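Side-chain contacts in potential RNA-dependent RNA polymerase (PDB 5I62), which copies RNA from an RNA template using ribonucleoside triphosphates, and is thought to serve both transcription and genome replication of a small double-stranded RNA virus: residues C48-W51 / Y52-L55; N211-E214 / L215-Y218; Q339-A342 / A343-H347. All blocks are in the same frame, centred on the assembly; numbering follows the deposited sequence.

Interaction 1. Residues C48-W51 / Y52-L55; sequences CDEW and YKKL
The aliphatic chain of K54 runs across the six-membered ring end of W51 at about a right angle. K54 CD lies 3.5 Å from W51 CZ3, and K54 CE lies 3.6 Å from W51 CE3. L55, the next residue and one turn on from W51, meets the pyrrole half of the same indole. L55 CB sits 4.2 Å from the centroid of the W51 five-membered ring, an off-centre CH-pi contact 29° from the ring normal. W51 holds CG anti to its own N (chi1 171°), which lays the indole alongside the next turn. The W51 carbonyl oxygen also accepts from K54 N and, at 2.9 Å, from L55 N.

On another side of helix 44-55, E50 OE2 and K53 NZ form a salt bridge at 3.3 Å whose hydrogen bond is weak. The bend at chi2 of E50 turns its carboxylate to the end of the extended K53 chain.

Further out, W51 NE1 bonds to T419 OG1, and F463 meets the indole edge-to-face. Y52 OH turns to D70, and D49 pairs with R73, both on helix 63-73. The indole is thus fixed by one polar bond and by apolar contacts. The E50-K53 pair joins a partly exposed and an exposed residue, so it probably holds less firmly.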
ATOM      1  N   CYS A  48      17.238   0.375 -20.225  1.00 29.67           N
ATOM      2  CA  CYS A  48      16.248   1.437 -20.374  1.00 26.28           C
ATOM      3  C   CYS A  48      16.457   2.201 -21.673  1.00 25.07           C
ATOM      4  O   CYS A  48      15.496   2.495 -22.393  1.00 26.07           O
ATOM      5  CB  CYS A  48      16.316   2.373 -19.171  1.00 38.30           C
ATOM      6  SG  CYS A  48      15.678   1.625 -17.637  1.00 43.66           S
ATOM      7  N   ASP A  49      17.718   2.516 -21.999  1.00 27.28           N
ATOM      8  CA  ASP A  49      18.003   3.268 -23.220  1.00 30.73           C
ATOM      9  C   ASP A  49      17.509   2.519 -24.451  1.00 27.46           C
ATOM     10  O   ASP A  49      16.948   3.120 -25.378  1.00 23.36           O
ATOM     11  CB  ASP A  49      19.503   3.549 -23.329  1.00 25.36           C
ATOM     12  CG  ASP A  49      19.983   4.621 -22.350  1.00 36.14           C
ATOM     13  OD1 ASP A  49      19.137   5.268 -21.690  1.00 33.17           O
ATOM     14  OD2 ASP A  49      21.217   4.814 -22.234  1.00 34.64           O
ATOM     15  N   GLU A  50      17.704   1.198 -24.470  1.00 28.72           N
ATOM     16  CA  GLU A  50      17.302   0.400 -25.623  1.00 28.80           C
ATOM     17  C   GLU A  50      15.786   0.382 -25.782  1.00 27.91           C
ATOM     18  O   GLU A  50      15.260   0.557 -26.893  1.00 28.74           O
ATOM     19  CB  GLU A  50      17.856  -1.021 -25.486  1.00 32.00           C
ATOM     20  CG  GLU A  50      17.735  -1.822 -26.761  1.00 39.49           C
ATOM     21  CD  GLU A  50      18.659  -1.289 -27.855  1.00 47.78           C
ATOM     22  OE1 GLU A  50      18.480  -1.673 -29.032  1.00 52.08           O
ATOM     23  OE2 GLU A  50      19.567  -0.487 -27.536  1.00 45.92           O
ATOM     24  N   TRP A  51      15.062   0.175 -24.682  1.00 22.04           N
ATOM     25  CA  TRP A  51      13.606   0.201 -24.769  1.00 23.78           C
ATOM     26  C   TRP A  51      13.105   1.597 -25.132  1.00 25.09           C
ATOM     27  O   TRP A  51      12.114   1.738 -25.859  1.00 24.38           O
ATOM     28  CB  TRP A  51      12.968  -0.268 -23.463  1.00 21.39           C
ATOM     29  CG  TRP A  51      11.482  -0.031 -23.468  1.00 21.52           C
ATOM     30  CD1 TRP A  51      10.774   0.806 -22.646  1.00 22.40           C
ATOM     31  CD2 TRP A  51      10.534  -0.598 -24.373  1.00 22.97           C
ATOM     32  NE1 TRP A  51       9.436   0.783 -22.983  1.00 22.28           N
ATOM     33  CE2 TRP A  51       9.263  -0.069 -24.040  1.00 23.76           C
ATOM     34  CE3 TRP A  51      10.632  -1.505 -25.433  1.00 25.92           C
ATOM     35  CZ2 TRP A  51       8.104  -0.423 -24.723  1.00 23.28           C
ATOM     36  CZ3 TRP A  51       9.481  -1.849 -26.120  1.00 27.50           C
ATOM     37  CH2 TRP A  51       8.229  -1.308 -25.760  1.00 24.86           C
ATOM     38  N   TYR A  52      13.792   2.639 -24.649  1.00 26.54           N
ATOM     39  CA  TYR A  52      13.354   4.010 -24.905  1.00 28.30           C
ATOM     40  C   TYR A  52      13.326   4.321 -26.394  1.00 33.66           C
ATOM     41  O   TYR A  52      12.473   5.087 -26.861  1.00 37.61           O
ATOM     42  CB  TYR A  52      14.262   5.000 -24.185  1.00 35.78           C
ATOM     43  CG  TYR A  52      13.608   6.343 -23.946  1.00 39.07           C
ATOM     44  CD1 TYR A  52      13.409   7.242 -24.987  1.00 44.77           C
ATOM     45  CD2 TYR A  52      13.137   6.683 -22.685  1.00 42.05           C
ATOM     46  CE1 TYR A  52      12.781   8.464 -24.773  1.00 48.82           C
ATOM     47  CE2 TYR A  52      12.522   7.901 -22.451  1.00 47.65           C
ATOM     48  CZ  TYR A  52      12.348   8.788 -23.499  1.00 47.45           C
ATOM     49  OH  TYR A  52      11.735   9.997 -23.267  1.00 56.09           O
ATOM     50  N   LYS A  53      14.258   3.740 -27.158  1.00 34.66           N
ATOM     51  CA  LYS A  53      14.270   3.962 -28.601  1.00 34.53           C
ATOM     52  C   LYS A  53      12.943   3.601 -29.248  1.00 34.75           C
ATOM     53  O   LYS A  53      12.564   4.207 -30.253  1.00 37.82           O
ATOM     54  CB  LYS A  53      15.382   3.156 -29.267  1.00 35.41           C
ATOM     55  CG  LYS A  53      16.782   3.567 -28.904  1.00 29.82           C
ATOM     56  CD  LYS A  53      17.769   2.677 -29.653  1.00 36.15           C
ATOM     57  CE  LYS A  53      19.167   2.820 -29.115  1.00 38.48           C
ATOM     58  NZ  LYS A  53      20.089   1.859 -29.778  1.00 49.54           N
ATOM     59  N   LYS A  54      12.237   2.610 -28.703  1.00 31.59           N
ATOM     60  CA  LYS A  54      10.944   2.202 -29.234  1.00 32.14           C
ATOM     61  C   LYS A  54       9.765   2.851 -28.498  1.00 28.67           C
ATOM     62  O   LYS A  54       8.741   3.157 -29.125  1.00 34.65           O
ATOM     63  CB  LYS A  54      10.775   0.684 -29.167  1.00 30.95           C
ATOM     64  CG  LYS A  54      11.839  -0.187 -28.788  1.00 46.33           C
ATOM     65  CD  LYS A  54      11.486  -1.649 -29.023  1.00 47.91           C
ATOM     66  CE  LYS A  54      12.603  -2.386 -28.371  1.00 47.86           C
ATOM     67  NZ  LYS A  54      12.322  -3.744 -28.561  1.00 53.45           N
ATOM     68  N   LEU A  55       9.893   3.073 -27.182  1.00 29.11           N
ATOM     69  CA  LEU A  55       8.845   3.764 -26.430  1.00 25.69           C
ATOM     70  C   LEU A  55       8.527   5.110 -27.059  1.00 31.60           C
ATOM     71  O   LEU A  55       7.357   5.472 -27.228  1.00 30.18           O
ATOM     72  CB  LEU A  55       9.279   3.963 -24.981  1.00 25.47           C
ATOM     73  CG  LEU A  55       8.217   4.580 -24.064  1.00 24.67           C
ATOM     74  CD1 LEU A  55       6.983   3.705 -24.056  1.00 26.42           C
ATOM     75  CD2 LEU A  55       8.748   4.785 -22.651  1.00 24.35           C
TER

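Interaction 2. Residues N211-E214 / L215-Y218; sequences NIRE and LQVY
The polar ends of R213 and Q216 meet along one side of the helix. R213 NH1 gives a nearly straight hydrogen bond to Q216 OE1, 2.8 Å long with an N-H...O angle of 174°. The oxygen lies in the guanidinium plane, at its edge. The amide does not share that plane: the two flat groups are 54° apart, and NH1 stands above the plane of the Q216 carbonyl. R213 reaches this place by folding. The bend at chi2 brings CD to 2.9 Å from Q216 OE1, a tight approach, and the bend at chi3 turns the guanidinium to that oxygen. Q216 is extended beyond CG. Its other amide atom, NE2, bonds to the carbonyl of R127, so both ends of the amide have partners and its rotation is fixed.

R213 with Q216 is an i to i+3 pair of helix 208-228, and E214 with Y218 is an i to i+4 pair. The helix belongs to the viral RNA-dependent RNA polymerase family region. Helix 129-135 covers I212, L215 and Q216, and helix 150-157 touches N211 and I212.

On another side of the helix, the Y218 ring comes beside E214. E214 CB lies in the ring plane at its edge, 3.9 Å from Y218 CD2. The E214 carbonyl oxygen is closer to the ring, 3.2 Å from Y218 CD2, and approaches it obliquely. That oxygen takes two backbone bonds. Y218 N comes in the carbonyl plane on a lone pair at 3.1 Å, while V217 N arrives at 3.0 Å from above the plane. The carboxylate of E214 is held by S324 OG and G325 N, and Y218 OH bonds to D330 and K301. L215 CG rests 3.2 Å from N211 O.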
ATOM      1  N   ASN A 211      -3.531  -7.609  15.324  1.00 16.41           N
ATOM      2  CA  ASN A 211      -4.055  -7.729  13.965  1.00 15.63           C
ATOM      3  C   ASN A 211      -5.331  -8.573  13.924  1.00 19.17           C
ATOM      4  O   ASN A 211      -6.274  -8.243  13.197  1.00 16.71           O
ATOM      5  CB  ASN A 211      -2.993  -8.315  13.034  1.00 18.92           C
ATOM      6  CG  ASN A 211      -2.044  -7.266  12.480  1.00 21.08           C
ATOM      7  OD1 ASN A 211      -2.356  -6.064  12.445  1.00 24.56           O
ATOM      8  ND2 ASN A 211      -0.892  -7.710  12.043  1.00 20.22           N
ATOM      9  N   ILE A 212      -5.385  -9.668  14.690  1.00 15.56           N
ATOM     10  CA  ILE A 212      -6.626 -10.447  14.785  1.00 16.51           C
ATOM     11  C   ILE A 212      -7.783  -9.574  15.272  1.00 16.63           C
ATOM     12  O   ILE A 212      -8.871  -9.563  14.684  1.00 19.53           O
ATOM     13  CB  ILE A 212      -6.432 -11.666  15.709  1.00 20.26           C
ATOM     14  CG1 ILE A 212      -5.412 -12.639  15.125  1.00 19.44           C
ATOM     15  CG2 ILE A 212      -7.781 -12.361  15.957  1.00 19.97           C
ATOM     16  CD1 ILE A 212      -4.981 -13.748  16.125  1.00 18.21           C
ATOM     17  N   ARG A 213      -7.582  -8.856  16.379  1.00 16.40           N
ATOM     18  CA  ARG A 213      -8.676  -8.059  16.920  1.00 15.12           C
ATOM     19  C   ARG A 213      -9.095  -6.966  15.938  1.00 16.68           C
ATOM     20  O   ARG A 213     -10.294  -6.724  15.742  1.00 17.14           O
ATOM     21  CB  ARG A 213      -8.272  -7.465  18.264  1.00 17.16           C
ATOM     22  CG  ARG A 213      -8.327  -8.491  19.407  1.00 20.91           C
ATOM     23  CD  ARG A 213      -9.762  -8.831  19.647  1.00 26.31           C
ATOM     24  NE  ARG A 213     -10.357  -7.936  20.611  1.00 26.62           N
ATOM     25  CZ  ARG A 213     -11.622  -7.536  20.622  1.00 23.24           C
ATOM     26  NH1 ARG A 213     -12.476  -7.919  19.688  1.00 26.58           N
ATOM     27  NH2 ARG A 213     -12.016  -6.723  21.584  1.00 24.62           N
ATOM     28  N   GLU A 214      -8.125  -6.285  15.326  1.00 15.90           N
ATOM     29  CA  GLU A 214      -8.448  -5.269  14.322  1.00 17.37           C
ATOM     30  C   GLU A 214      -9.260  -5.867  13.178  1.00 18.42           C
ATOM     31  O   GLU A 214     -10.298  -5.323  12.780  1.00 17.08           O
ATOM     32  CB  GLU A 214      -7.170  -4.643  13.777  1.00 18.28           C
ATOM     33  CG  GLU A 214      -6.389  -3.802  14.752  1.00 17.34           C
ATOM     34  CD  GLU A 214      -5.068  -3.372  14.137  1.00 21.13           C
ATOM     35  OE1 GLU A 214      -4.445  -4.197  13.418  1.00 22.70           O
ATOM     36  OE2 GLU A 214      -4.654  -2.229  14.370  1.00 20.77           O
ATOM     37  N   LEU A 215      -8.817  -7.014  12.658  1.00 15.57           N
ATOM     38  CA  LEU A 215      -9.437  -7.573  11.465  1.00 18.39           C
ATOM     39  C   LEU A 215     -10.820  -8.144  11.728  1.00 18.96           C
ATOM     40  O   LEU A 215     -11.560  -8.390  10.772  1.00 19.57           O
ATOM     41  CB  LEU A 215      -8.533  -8.639  10.850  1.00 19.28           C
ATOM     42  CG  LEU A 215      -7.252  -8.125  10.187  1.00 23.96           C
ATOM     43  CD1 LEU A 215      -6.388  -9.294   9.733  1.00 25.67           C
ATOM     44  CD2 LEU A 215      -7.569  -7.235   9.008  1.00 25.43           C
ATOM     45  N   GLN A 216     -11.193  -8.367  12.994  1.00 19.19           N
ATOM     46  CA  GLN A 216     -12.579  -8.725  13.280  1.00 20.22           C
ATOM     47  C   GLN A 216     -13.549  -7.677  12.732  1.00 21.39           C
ATOM     48  O   GLN A 216     -14.716  -7.991  12.471  1.00 18.12           O
ATOM     49  CB  GLN A 216     -12.794  -8.888  14.781  1.00 17.94           C
ATOM     50  CG  GLN A 216     -12.165 -10.136  15.390  1.00 20.78           C
ATOM     51  CD  GLN A 216     -12.498 -10.230  16.856  1.00 25.96           C
ATOM     52  OE1 GLN A 216     -11.772  -9.700  17.699  1.00 25.69           O
ATOM     53  NE2 GLN A 216     -13.634 -10.849  17.169  1.00 22.87           N
ATOM     54  N   VAL A 217     -13.099  -6.428  12.598  1.00 17.98           N
ATOM     55  CA  VAL A 217     -13.900  -5.369  11.989  1.00 14.68           C
ATOM     56  C   VAL A 217     -13.473  -5.146  10.544  1.00 16.37           C
ATOM     57  O   VAL A 217     -14.309  -5.095   9.637  1.00 19.39           O
ATOM     58  CB  VAL A 217     -13.800  -4.057  12.785  1.00 16.85           C
ATOM     59  CG1 VAL A 217     -14.265  -2.882  11.910  1.00 17.16           C
ATOM     60  CG2 VAL A 217     -14.647  -4.134  14.036  1.00 14.19           C
ATOM     61  N   TYR A 218     -12.172  -5.005  10.305  1.00 15.70           N
ATOM     62  CA  TYR A 218     -11.750  -4.548   8.985  1.00 17.68           C
ATOM     63  C   TYR A 218     -11.976  -5.608   7.912  1.00 20.17           C
ATOM     64  O   TYR A 218     -12.241  -5.268   6.749  1.00 16.13           O
ATOM     65  CB  TYR A 218     -10.297  -4.097   9.021  1.00 15.77           C
ATOM     66  CG  TYR A 218     -10.119  -2.859   9.851  1.00 16.91           C
ATOM     67  CD1 TYR A 218     -10.716  -1.661   9.467  1.00 16.03           C
ATOM     68  CD2 TYR A 218      -9.368  -2.873  11.019  1.00 17.99           C
ATOM     69  CE1 TYR A 218     -10.576  -0.509  10.224  1.00 18.01           C
ATOM     70  CE2 TYR A 218      -9.209  -1.718  11.782  1.00 19.21           C
ATOM     71  CZ  TYR A 218      -9.812  -0.537  11.373  1.00 18.98           C
ATOM     72  OH  TYR A 218      -9.664   0.618  12.114  1.00 17.46           O
TER

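Interaction 3. Residues Q339-A342 / A343-H347; sequences QHEA and AISHH
A Schellman motif ends helix 327-345 here, within the catalytic region of the polymerase. In the last full turn, S345 meets the carbonyl of E341 twice. The positive phi of H347 (63°) makes it the C-prime residue. H347 N bonds back to I344 O, and T348 N bonds to A343 O.

E341 O accepts from S345 N at 2.7 Å and from S345 OG at 2.8 Å. The two donors come from opposite faces of the carbonyl plane. The amide is tilted from that plane by 25°, and the hydroxyl stands further above it. S345 can do this because its OG lies beside its own N (chi1 -67°), which folds the hydroxyl back along the helix. The same OG passes 3.8 Å from E341 CG. It also bonds to R379 NH2, while the extended E341 carries its carboxylate outward to H380 and the backbone N of D107.

One residue earlier, I344 lies over the carbonyl of H340, one turn back. I344 CG1 is 3.2 Å from H340 O, which also takes the backbone bond from I344 N. I344 CD1 follows at 3.5 Å from the same H340 O. H340 NE2 bonds to E117, and the side chain touches A110 and A113 of helix 108-116. Helices 108-116 and 370-378 both touch this end of the helix, the first also through K109 on I344, the second through S376 on E341 and A342.

H346 N is only weakly bonded to A342 O, at 3.3 Å, and makes a shorter bond to A343 O, at 2.9 Å. The H346 ring turns its edge to the A342 carbonyl, with CD2 3.2 Å from A342 O and that oxygen in the ring plane.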
ATOM      1  N   GLN A 339     -12.393  14.594   0.478  1.00 16.12           N
ATOM      2  CA  GLN A 339     -12.855  14.935  -0.864  1.00 14.28           C
ATOM      3  C   GLN A 339     -14.212  15.618  -0.804  1.00 14.05           C
ATOM      4  O   GLN A 339     -14.441  16.635  -1.469  1.00 15.79           O
ATOM      5  CB  GLN A 339     -12.907  13.672  -1.738  1.00 13.52           C
ATOM      6  CG  GLN A 339     -11.521  13.007  -1.955  1.00 13.74           C
ATOM      7  CD  GLN A 339     -11.565  11.893  -2.992  1.00 14.80           C
ATOM      8  OE1 GLN A 339     -12.553  11.181  -3.109  1.00 16.12           O
ATOM      9  NE2 GLN A 339     -10.505  11.783  -3.790  1.00 16.55           N
ATOM     10  N   HIS A 340     -15.137  15.071  -0.010  1.00 13.25           N
ATOM     11  CA  HIS A 340     -16.439  15.711   0.142  1.00 15.12           C
ATOM     12  C   HIS A 340     -16.292  17.115   0.705  1.00 18.87           C
ATOM     13  O   HIS A 340     -16.964  18.054   0.251  1.00 17.09           O
ATOM     14  CB  HIS A 340     -17.338  14.886   1.059  1.00 16.70           C
ATOM     15  CG  HIS A 340     -17.984  13.724   0.383  1.00 18.41           C
ATOM     16  ND1 HIS A 340     -18.884  13.877  -0.651  1.00 17.73           N
ATOM     17  CD2 HIS A 340     -17.847  12.389   0.572  1.00 17.00           C
ATOM     18  CE1 HIS A 340     -19.284  12.684  -1.060  1.00 20.07           C
ATOM     19  NE2 HIS A 340     -18.670  11.765  -0.333  1.00 22.61           N
ATOM     20  N   GLU A 341     -15.410  17.273   1.698  1.00 13.98           N
ATOM     21  CA  GLU A 341     -15.259  18.560   2.370  1.00 14.89           C
ATOM     22  C   GLU A 341     -14.717  19.618   1.421  1.00 16.66           C
ATOM     23  O   GLU A 341     -15.140  20.779   1.474  1.00 19.58           O
ATOM     24  CB  GLU A 341     -14.348  18.424   3.588  1.00 17.58           C
ATOM     25  CG  GLU A 341     -14.165  19.726   4.353  1.00 18.43           C
ATOM     26  CD  GLU A 341     -13.075  19.606   5.407  1.00 25.67           C
ATOM     27  OE1 GLU A 341     -11.908  19.312   5.040  1.00 21.24           O
ATOM     28  OE2 GLU A 341     -13.395  19.775   6.605  1.00 23.51           O
ATOM     29  N   ALA A 342     -13.790  19.240   0.538  1.00 14.39           N
ATOM     30  CA  ALA A 342     -13.294  20.202  -0.443  1.00 17.82           C
ATOM     31  C   ALA A 342     -14.437  20.741  -1.312  1.00 19.52           C
ATOM     32  O   ALA A 342     -14.542  21.950  -1.546  1.00 19.33           O
ATOM     33  CB  ALA A 342     -12.211  19.561  -1.305  1.00 16.81           C
ATOM     34  N   ALA A 343     -15.297  19.850  -1.806  1.00 17.13           N
ATOM     35  CA  ALA A 343     -16.413  20.278  -2.646  1.00 18.45           C
ATOM     36  C   ALA A 343     -17.385  21.141  -1.854  1.00 21.51           C
ATOM     37  O   ALA A 343     -17.786  22.228  -2.295  1.00 22.30           O
ATOM     38  CB  ALA A 343     -17.134  19.060  -3.232  1.00 17.02           C
ATOM     39  N   ILE A 344     -17.764  20.667  -0.671  1.00 19.13           N
ATOM     40  CA  ILE A 344     -18.729  21.355   0.175  1.00 20.37           C
ATOM     41  C   ILE A 344     -18.198  22.717   0.599  1.00 22.37           C
ATOM     42  O   ILE A 344     -18.943  23.704   0.641  1.00 22.69           O
ATOM     43  CB  ILE A 344     -19.073  20.470   1.389  1.00 22.78           C
ATOM     44  CG1 ILE A 344     -19.864  19.235   0.947  1.00 20.47           C
ATOM     45  CG2 ILE A 344     -19.825  21.273   2.453  1.00 26.03           C
ATOM     46  CD1 ILE A 344     -19.933  18.135   2.017  1.00 16.55           C
ATOM     47  N   SER A 345     -16.902  22.801   0.905  1.00 21.41           N
ATOM     48  CA  SER A 345     -16.301  24.086   1.237  1.00 24.54           C
ATOM     49  C   SER A 345     -16.381  25.077   0.081  1.00 27.52           C
ATOM     50  O   SER A 345     -16.319  26.287   0.316  1.00 26.85           O
ATOM     51  CB  SER A 345     -14.846  23.907   1.668  1.00 26.67           C
ATOM     52  OG  SER A 345     -14.760  23.214   2.903  1.00 26.86           O
ATOM     53  N   HIS A 346     -16.531  24.602  -1.156  1.00 23.82           N
ATOM     54  CA  HIS A 346     -16.683  25.492  -2.300  1.00 27.62           C
ATOM     55  C   HIS A 346     -18.102  25.467  -2.854  1.00 23.89           C
ATOM     56  O   HIS A 346     -18.324  25.718  -4.041  1.00 27.09           O
ATOM     57  CB  HIS A 346     -15.636  25.174  -3.361  1.00 27.01           C
ATOM     58  CG  HIS A 346     -14.244  25.511  -2.920  1.00 30.53           C
ATOM     59  ND1 HIS A 346     -13.705  26.772  -3.059  1.00 34.24           N
ATOM     60  CD2 HIS A 346     -13.306  24.774  -2.276  1.00 33.68           C
ATOM     61  CE1 HIS A 346     -12.488  26.790  -2.546  1.00 34.94           C
ATOM     62  NE2 HIS A 346     -12.218  25.589  -2.068  1.00 33.32           N
ATOM     63  N   HIS A 347     -19.065  25.171  -1.981  1.00 23.23           N
ATOM     64  CA  HIS A 347     -20.497  25.330  -2.241  1.00 25.06           C
ATOM     65  C   HIS A 347     -20.990  24.442  -3.371  1.00 29.83           C
ATOM     66  O   HIS A 347     -21.896  24.811  -4.107  1.00 22.82           O
ATOM     67  CB  HIS A 347     -20.846  26.804  -2.501  1.00 32.75           C
ATOM     68  CG  HIS A 347     -20.341  27.712  -1.428  1.00 31.35           C
ATOM     69  ND1 HIS A 347     -19.140  28.381  -1.523  1.00 35.62           N
ATOM     70  CD2 HIS A 347     -20.826  27.982  -0.194  1.00 37.50           C
ATOM     71  CE1 HIS A 347     -18.928  29.059  -0.409  1.00 38.30           C
ATOM     72  NE2 HIS A 347     -19.935  28.830   0.417  1.00 41.96           N
TER

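All three contacts run along single helices: 44-55, 208-228 and 327-345. Interaction 1 is partly buried, with its charged groups at the outside. Interactions 2 and 3 are buried. Interactions 1 and 2 lie on opposite sides of the chain's centre, with centres about 46 Å apart. Interactions 2 and 3 are nearer, with centres about 32 Å apart and nearest atoms about 18 Å, and do not touch. Both have links to helix 327-345: interaction 3 forms its end, while interaction 2 reaches D330 near its start. The chemistry differs too. Interaction 1 relies on aromatic and aliphatic contact, interaction 2 on a side-chain hydrogen bond, and interaction 3 on a hydroxyl and an amide sharing one carbonyl, next to the Schellman end of the helix.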